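Local coordinates for protein fatty acid amide hydrolase (Candida albicans, PDB 6KVR) that probably hydrolyses amides of monocarboxylic acids to the carboxylate and ammonium, as a member of the amidase signature family, at residues K509-E512 with E513-K516; Y17-S20 with E21-T24; K145-G148 with P149-I153. All coordinates share one frame; numbering follows the deposited sequence.

How the contacts relate
None of the three contacts reaches another, and each is a local turn of chain rather than a meeting of distant segments. Contacts 1 and 2 lie on the surface and do the same job at different helices, capping the short helix 512-515 and the long helix 20-40; their centres are 47 Å apart. Carboxylates, hydroxyls and backbone amides supply the chemistry in both, but contact 1 is a reciprocal capping box and contact 2 a one-way cap. Contact 3, partly buried, joins helix 126-143 to strand 155-158 through two overlapping beta turns, and there an imidazole replaces the carboxylate as acceptor. Contacts 1 and 3 fall on opposite sides of the chain's centre.

Contact 1: residues K509-E512 with E513-K516; sequences KWTE and EDTK
E512 O is gripped twice by T515, once by its hydroxyl and once by its backbone amide, in the first turn of the short, weakly bonded helix 512-515, whose start carries a capping box. OG1 of T515 gives the short bond, 2.6 Å to E512 O, and donates from only 24° off the carbonyl plane. T515 N comes from the same face of that plane but stands well above it, 3.2 Å from E512 O. The hydroxyl can reach back because chi1 of T515, 54°, sets OG1 between its own backbone N and carbonyl carbon.

The box itself pairs T511, the N-cap residue, with D514 in both directions. D514 N donates to T511 OG1 at 3.0 Å, and T511 N returns an almost straight bond (175°) to D514 OD2 at 2.9 Å. That amide meets the carboxylate oxygen on its anti side and somewhat out of the carboxylate plane. One bond satisfies the helix amide of D514, the other that of the N-cap T511. OD2 also takes a salt bridge from R360 on helix 357-372, which should favour the ionised carboxylate and fastens the cap to that helix.

W510 completes the surface patch, its ring edge-to-face with Y531 and its side chain against P357 and R354. D514 lies at the edge of the indole, the carboxylate turned nearly perpendicular to the ring, with OD2 in the ring plane 3.6 Å from W510 CE3.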
# COMPACT_ATOMS: atom_id res chain seq x y z
N LYS A 509 -2.26 43.78 2.17
CA LYS A 509 -3.59 44.09 2.69
C LYS A 509 -4.63 43.83 1.61
O LYS A 509 -4.31 43.72 0.42
CB LYS A 509 -3.71 45.53 3.21
CG LYS A 509 -3.15 46.61 2.31
CD LYS A 509 -2.74 47.83 3.13
CE LYS A 509 -2.84 49.12 2.32
NZ LYS A 509 -2.44 48.97 0.88
N TRP A 510 -5.87 43.68 2.05
CA TRP A 510 -6.96 43.42 1.12
C TRP A 510 -7.12 44.61 0.19
O TRP A 510 -6.95 45.76 0.60
CB TRP A 510 -8.26 43.15 1.88
CG TRP A 510 -8.30 41.90 2.76
CD1 TRP A 510 -8.39 41.86 4.12
CD2 TRP A 510 -8.30 40.52 2.32
NE1 TRP A 510 -8.44 40.55 4.56
CE2 TRP A 510 -8.37 39.71 3.48
CE3 TRP A 510 -8.23 39.90 1.07
CZ2 TRP A 510 -8.38 38.31 3.42
CZ3 TRP A 510 -8.25 38.49 1.01
CH2 TRP A 510 -8.32 37.72 2.18
N THR A 511 -7.45 44.35 -1.07
CA THR A 511 -7.80 45.42 -1.98
C THR A 511 -9.29 45.74 -1.91
O THR A 511 -10.07 45.05 -1.24
CB THR A 511 -7.44 45.05 -3.41
OG1 THR A 511 -8.51 44.29 -3.98
CG2 THR A 511 -6.14 44.25 -3.45
N GLU A 512 -9.68 46.80 -2.63
CA GLU A 512 -11.09 47.18 -2.67
C GLU A 512 -11.91 46.18 -3.45
O GLU A 512 -13.07 45.90 -3.11
CB GLU A 512 -11.24 48.59 -3.26
CG GLU A 512 -12.61 49.25 -3.03
CD GLU A 512 -12.80 49.77 -1.61
OE1 GLU A 512 -12.43 49.08 -0.63
OE2 GLU A 512 -13.33 50.90 -1.47
N GLU A 513 -11.33 45.60 -4.50
CA GLU A 513 -11.97 44.47 -5.16
C GLU A 513 -12.11 43.28 -4.22
O GLU A 513 -13.11 42.56 -4.27
CB GLU A 513 -11.17 44.08 -6.41
CG GLU A 513 -11.88 43.07 -7.31
CD GLU A 513 -13.23 43.57 -7.83
OE1 GLU A 513 -13.37 44.80 -8.08
OE2 GLU A 513 -14.15 42.74 -8.02
N ASP A 514 -11.13 43.06 -3.34
CA ASP A 514 -11.25 41.97 -2.38
C ASP A 514 -12.44 42.16 -1.45
O ASP A 514 -13.05 41.17 -1.03
CB ASP A 514 -9.96 41.82 -1.55
CG ASP A 514 -8.78 41.29 -2.36
OD1 ASP A 514 -8.98 40.52 -3.32
OD2 ASP A 514 -7.62 41.66 -2.05
N THR A 515 -12.79 43.41 -1.11
CA THR A 515 -13.81 43.62 -0.08
C THR A 515 -15.21 43.28 -0.56
O THR A 515 -16.11 43.11 0.27
CB THR A 515 -13.79 45.08 0.46
OG1 THR A 515 -13.89 46.01 -0.62
CG2 THR A 515 -12.51 45.37 1.22
N LYS A 516 -15.41 43.14 -1.87
CA LYS A 516 -16.70 42.72 -2.40
C LYS A 516 -16.72 41.23 -2.73
O LYS A 516 -17.59 40.77 -3.49
CB LYS A 516 -17.06 43.54 -3.63
CG LYS A 516 -15.87 43.79 -4.49
CD LYS A 516 -15.79 45.21 -5.02
CE LYS A 516 -16.53 45.37 -6.35
NZ LYS A 516 -16.38 46.75 -6.89

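Contact 2: residues Y17-S20 with E21-T24; sequences YEDS and EIYT
The N-terminus of helix 20-40 is capped here by D19, the N-cap residue, whose carboxylate takes the place of a missing carbonyl. D19 OD1 accepts from I22 N at 3.1 Å in a nearly straight bond (172°), the amide meeting the oxygen on its anti side, modestly out of the carboxylate plane. With chi1 at -169°, CG of D19 is swung away from its own backbone N and lies beside the carbonyl carbon, which carries the carboxylate forward over the first turn. D19 OD1 also lies 3.4 Å from I22 CG1, on the aliphatic part of that side chain. The helix N-terminus would tend to favour the charged form of D19, although the carboxylate of E21, its OE1 5.0 Å from D19 OD1, would work against this.

Regular helix bonding starts with the same residue: Y23 N donates to D19 O at 3.0 Å. One step on, S20 O is held by both donors of T24. T24 N reaches it at 3.0 Å from above the carbonyl plane, while T24 OG1 bonds to S20 O at 2.6 Å, tilted only 19° from the plane.

The cap and the residue before it are tied to one neighbouring loop: E18 bonds through its carboxylate to L415 N, and D19 shares a backbone hydrogen bond with N412. I22 also touches N412, and the buried Y23 touches E413, placing the start of helix 20-40 along the loop that follows helix 402-409.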
# COMPACT_ATOMS: atom_id res chain seq x y z
N TYR A 17 -15.77 12.71 27.71
CA TYR A 17 -14.32 12.91 27.60
C TYR A 17 -13.72 13.49 28.87
O TYR A 17 -12.76 12.93 29.40
CB TYR A 17 -13.99 13.87 26.44
CG TYR A 17 -14.24 13.35 25.05
CD1 TYR A 17 -15.52 13.32 24.53
CD2 TYR A 17 -13.19 12.97 24.23
CE1 TYR A 17 -15.76 12.89 23.25
CE2 TYR A 17 -13.41 12.52 22.93
CZ TYR A 17 -14.71 12.48 22.45
OH TYR A 17 -14.96 12.05 21.17
N GLU A 18 -14.24 14.62 29.35
CA GLU A 18 -13.62 15.44 30.39
C GLU A 18 -14.23 15.18 31.76
O GLU A 18 -15.42 14.90 31.89
CB GLU A 18 -13.79 16.92 30.09
CG GLU A 18 -12.96 17.49 28.99
CD GLU A 18 -13.47 18.86 28.58
OE1 GLU A 18 -14.68 18.96 28.26
OE2 GLU A 18 -12.69 19.83 28.59
N ASP A 19 -13.40 15.37 32.79
CA ASP A 19 -13.85 15.32 34.18
C ASP A 19 -12.80 15.95 35.08
O ASP A 19 -11.81 15.30 35.43
CB ASP A 19 -14.12 13.89 34.62
CG ASP A 19 -14.84 13.83 35.95
OD1 ASP A 19 -14.22 14.19 36.98
OD2 ASP A 19 -16.03 13.42 35.96
N SER A 20 -13.02 17.21 35.47
CA SER A 20 -11.96 17.99 36.10
C SER A 20 -11.57 17.44 37.47
O SER A 20 -10.42 17.61 37.90
CB SER A 20 -12.38 19.46 36.23
OG SER A 20 -11.25 20.24 36.59
N GLU A 21 -12.49 16.78 38.17
CA GLU A 21 -12.12 16.23 39.48
C GLU A 21 -11.16 15.06 39.32
O GLU A 21 -10.10 15.02 39.97
CB GLU A 21 -13.38 15.81 40.24
CG GLU A 21 -13.08 15.14 41.58
CD GLU A 21 -14.33 14.58 42.24
OE1 GLU A 21 -15.45 14.92 41.78
OE2 GLU A 21 -14.20 13.80 43.22
N ILE A 22 -11.49 14.11 38.44
CA ILE A 22 -10.63 12.94 38.24
C ILE A 22 -9.28 13.35 37.68
O ILE A 22 -8.23 12.86 38.13
CB ILE A 22 -11.33 11.90 37.34
CG1 ILE A 22 -12.59 11.37 38.03
CG2 ILE A 22 -10.37 10.76 37.00
CD1 ILE A 22 -13.39 10.38 37.18
N TYR A 23 -9.27 14.26 36.70
CA TYR A 23 -7.99 14.73 36.16
C TYR A 23 -7.13 15.37 37.24
O TYR A 23 -5.95 15.05 37.38
CB TYR A 23 -8.22 15.70 35.00
CG TYR A 23 -6.95 16.35 34.45
CD1 TYR A 23 -6.12 15.67 33.57
CD2 TYR A 23 -6.58 17.65 34.83
CE1 TYR A 23 -4.95 16.26 33.06
CE2 TYR A 23 -5.42 18.25 34.32
CZ TYR A 23 -4.61 17.54 33.44
OH TYR A 23 -3.45 18.11 32.94
N THR A 24 -7.72 16.27 38.04
CA THR A 24 -6.90 16.98 39.03
C THR A 24 -6.32 16.03 40.07
O THR A 24 -5.17 16.18 40.48
CB THR A 24 -7.70 18.10 39.70
OG1 THR A 24 -8.32 18.92 38.71
CG2 THR A 24 -6.77 18.98 40.53

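Contact 3: residues K145-G148 with P149-I153; sequences KTVG and PLHGI
With chi1 of H151 at 179°, the imidazole lies anti to its backbone N, and the second torsion turns ND1 back toward the amide of V147. V147 N donates to H151 ND1 at 3.0 Å in an almost straight bond (172°). The amide nevertheless sits 28° out of the ring plane. As the acceptor, ND1 carries no proton in this arrangement, so a neutral ring would hold its proton on NE2.

T146 covers one face of the same imidazole. T146 CG2 makes a CH-pi contact 3.6 Å from the centroid of the H151 ring, close to the ring normal. V147 CG2 packs against H151 ND1 at 3.4 Å. The hydrogen bond, with the methyl over the face, limits rotation of the ring.

The backbone under this contact is a type I beta turn from G148 to H151, closed by H151 N to G148 O at 3.2 Å. A type II turn from L150 to I153 overlaps it, with G152 at positive phi, and the chain then enters strand 155-158 of the central sheet. H151 also lies against R136 of helix 126-143 and I93 of helix 86-94, while P149 rests on A312 and E316 of helix 303-317.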
# COMPACT_ATOMS: atom_id res chain seq x y z
N LYS A 145 37.05 5.99 10.68
CA LYS A 145 35.94 6.24 9.78
C LYS A 145 34.70 6.46 10.64
O LYS A 145 34.72 6.29 11.86
CB LYS A 145 35.73 5.08 8.80
CG LYS A 145 35.69 3.70 9.47
CD LYS A 145 35.61 2.60 8.43
CE LYS A 145 35.61 1.21 9.06
NZ LYS A 145 34.52 1.02 10.06
N THR A 146 33.61 6.84 9.99
CA THR A 146 32.39 7.12 10.73
C THR A 146 31.49 5.88 10.78
O THR A 146 31.68 4.91 10.04
CB THR A 146 31.65 8.29 10.11
OG1 THR A 146 31.51 8.09 8.71
CG2 THR A 146 32.43 9.59 10.37
N VAL A 147 30.53 5.92 11.70
CA VAL A 147 29.56 4.85 11.87
C VAL A 147 28.61 4.74 10.68
O VAL A 147 28.07 3.66 10.43
CB VAL A 147 28.76 5.08 13.17
CG1 VAL A 147 27.88 3.89 13.49
CG2 VAL A 147 29.71 5.35 14.32
N GLY A 148 28.39 5.83 9.95
CA GLY A 148 27.43 5.87 8.88
C GLY A 148 27.24 7.30 8.41
O GLY A 148 27.89 8.21 8.92
N PRO A 149 26.33 7.52 7.46
CA PRO A 149 26.26 8.84 6.80
C PRO A 149 25.67 9.96 7.65
O PRO A 149 25.69 11.11 7.19
CB PRO A 149 25.37 8.58 5.58
CG PRO A 149 24.56 7.40 5.95
CD PRO A 149 25.43 6.54 6.83
N LEU A 150 25.12 9.67 8.83
CA LEU A 150 24.62 10.72 9.72
C LEU A 150 25.47 10.84 10.98
O LEU A 150 25.01 11.39 11.99
CB LEU A 150 23.15 10.44 10.09
CG LEU A 150 22.12 10.44 8.95
CD1 LEU A 150 20.73 10.17 9.50
CD2 LEU A 150 22.14 11.75 8.17
N HIS A 151 26.69 10.32 10.93
CA HIS A 151 27.59 10.30 12.08
C HIS A 151 27.76 11.70 12.65
O HIS A 151 28.25 12.60 11.97
CB HIS A 151 28.94 9.71 11.63
CG HIS A 151 29.97 9.65 12.72
ND1 HIS A 151 30.40 8.46 13.27
CD2 HIS A 151 30.69 10.62 13.33
CE1 HIS A 151 31.32 8.70 14.18
NE2 HIS A 151 31.51 10.01 14.24
N GLY A 152 27.32 11.87 13.89
CA GLY A 152 27.49 13.13 14.59
C GLY A 152 26.48 14.20 14.27
O GLY A 152 26.67 15.34 14.72
N ILE A 153 25.42 13.90 13.53
CA ILE A 153 24.46 14.90 13.08
C ILE A 153 23.34 15.01 14.15
O ILE A 153 22.63 14.02 14.33
CB ILE A 153 23.90 14.56 11.70
CG1 ILE A 153 25.01 14.67 10.65
CG2 ILE A 153 22.80 15.52 11.30
CD1 ILE A 153 25.77 16.01 10.71